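Local coordinates for DUF192 domain-containing protein (Novosphingobium aromaticivorans, PDB 3M7A) that is of unknown function; it is a small, probably exported protein of the DUF192 (COG1430) family, with more strand than helix, at residues A41-S44 with A45-A48. Numbering follows the deposited sequence. Where two conformers were deposited one is given.
Sequences ARTS and AEQA. With EDO (1,2-ethanediol), chain C.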
loop_
_atom_site.group_PDB
_atom_site.type_symbol
_atom_site.label_atom_id
_atom_site.label_comp_id
_atom_site.label_asym_id
_atom_site.label_seq_id
_atom_site.Cartn_x
_atom_site.Cartn_y
_atom_site.Cartn_z
ATOM N N ALA A 41 -4.881 -2.567 -7.390
ATOM C CA ALA A 41 -5.039 -1.600 -8.475
ATOM C C ALA A 41 -3.932 -1.865 -9.473
ATOM O O ALA A 41 -2.748 -1.790 -9.138
ATOM C CB ALA A 41 -4.917 -0.181 -7.928
ATOM N N ARG A 42 -4.324 -2.179 -10.703
ATOM C CA ARG A 42 -3.348 -2.524 -11.732
ATOM C C ARG A 42 -3.294 -1.570 -12.918
ATOM O O ARG A 42 -2.218 -1.148 -13.332
ATOM C CB ARG A 42 -3.588 -3.921 -12.267
ATOM C CG ARG A 42 -2.356 -4.452 -12.872
ATOM C CD ARG A 42 -2.448 -5.820 -13.331
ATOM N NE ARG A 42 -2.477 -6.896 -12.335
ATOM C CZ ARG A 42 -1.424 -7.548 -11.824
ATOM N NH1 ARG A 42 -0.172 -7.162 -12.052
ATOM N NH2 ARG A 42 -1.642 -8.615 -11.087
ATOM N N THR A 43 -4.432 -1.235 -13.513
ATOM C CA THR A 43 -4.395 -0.377 -14.683
ATOM C C THR A 43 -3.946 1.025 -14.283
ATOM O O THR A 43 -4.091 1.418 -13.114
ATOM C CB THR A 43 -5.728 -0.295 -15.419
ATOM O OG1 THR A 43 -6.653 0.442 -14.592
ATOM C CG2 THR A 43 -6.303 -1.669 -15.785
ATOM N N SER A 44 -3.479 1.801 -15.248
ATOM C CA SER A 44 -3.096 3.167 -14.950
ATOM C C SER A 44 -4.277 3.950 -14.355
ATOM O O SER A 44 -4.098 4.730 -13.424
ATOM C CB SER A 44 -2.556 3.884 -16.189
ATOM O OG SER A 44 -1.389 3.260 -16.687
ATOM N N ALA A 45 -5.487 3.733 -14.870
ATOM C CA ALA A 45 -6.656 4.422 -14.355
ATOM C C ALA A 45 -7.021 3.954 -12.949
ATOM O O ALA A 45 -7.389 4.784 -12.110
ATOM C CB ALA A 45 -7.826 4.262 -15.300
ATOM N N GLU A 46 -6.900 2.646 -12.661
ATOM C CA GLU A 46 -7.153 2.173 -11.307
ATOM C C GLU A 46 -6.175 2.842 -10.346
ATOM O O GLU A 46 -6.545 3.249 -9.239
ATOM C CB GLU A 46 -7.029 0.649 -11.224
ATOM C CG GLU A 46 -8.243 -0.075 -11.823
ATOM C CD GLU A 46 -8.063 -1.576 -12.018
ATOM O OE1 GLU A 46 -6.906 -2.066 -12.055
ATOM O OE2 GLU A 46 -9.100 -2.266 -12.154
ATOM N N GLN A 47 -4.923 2.953 -10.762
ATOM C CA GLN A 47 -3.903 3.542 -9.925
ATOM C C GLN A 47 -4.089 5.067 -9.756
ATOM O O GLN A 47 -3.730 5.610 -8.719
ATOM C CB GLN A 47 -2.508 3.225 -10.458
ATOM C CG GLN A 47 -2.160 1.753 -10.468
ATOM C CD GLN A 47 -0.710 1.508 -10.862
ATOM O OE1 GLN A 47 0.185 2.170 -10.340
ATOM N NE2 GLN A 47 -0.488 0.626 -11.828
ATOM N N ALA A 48 -4.648 5.739 -10.760
ATOM C CA ALA A 48 -4.922 7.173 -10.669
ATOM C C ALA A 48 -6.088 7.451 -9.728
ATOM O O ALA A 48 -6.175 8.528 -9.126
ATOM C CB ALA A 48 -5.219 7.738 -12.066
HETATM C C1 EDO C . -8.792 -5.806 -12.382
HETATM O O1 EDO C . -9.252 -4.829 -11.432
HETATM C C2 EDO C . -7.313 -5.602 -12.719
HETATM O O2 EDO C . -7.116 -4.408 -13.506
#
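Thr43 and Glu46 grip each other twice, each side chain serving the other's backbone. Thr43 OG1 accepts the amide hydrogen of Glu46 N at 2.9 Å, and Glu46 OE1 takes that of Thr43 N at 3.0 Å, in a nearly straight bond (167°). Threonine suits the N-cap because its short hydroxyl can fold back onto the first helical turn: with chi1 at 70°, OG1 sits between its own backbone N and carbonyl carbon, facing Glu46 N. Glutamate, three residues on, has just the reach to return the favour, its chain extended beyond CG.

Glu46 OE1 also accepts from Arg42 N at 2.9 Å. Both donors meet OE1 on its anti side but from opposite faces of the carboxylate plane, which should restrict the group's rotation. A molecule of 1,2-ethanediol, probably from the crystallisation liquor, bridges the carboxylate: its O2 donates to Glu46 OE1 and its O1 to Glu46 OE2 (2.7 Å). With alanine in place of Glu46, the amides of Arg42 and Thr43 would probably lose their shared acceptor, and the turn into the helix would be freer to shift.

Gln47 NE2 donates to the carbonyl between those two amides, Arg42 O, at 2.9 Å, with the oxygen in the plane of its amide, although the donor stands well above the carbonyl plane of Arg42. A glutamine can also accept, and OE1 does so from Arg67 NH1. Small Ala41, buried at the end of strand 32-41, lets its CB lie 4.0 Å from Glu46 CB and also touches Phe65 of the parallel neighbouring strand 61-66. The backbone bond from Gln47 N to Thr43 O begins the regular helical pattern. The reciprocal pair of Thr43 and Glu46 is a capping box; the Arg42 N and Gln47 NE2 bonds add to it where the chain leaves strand 32-41 and enters helix 44-49.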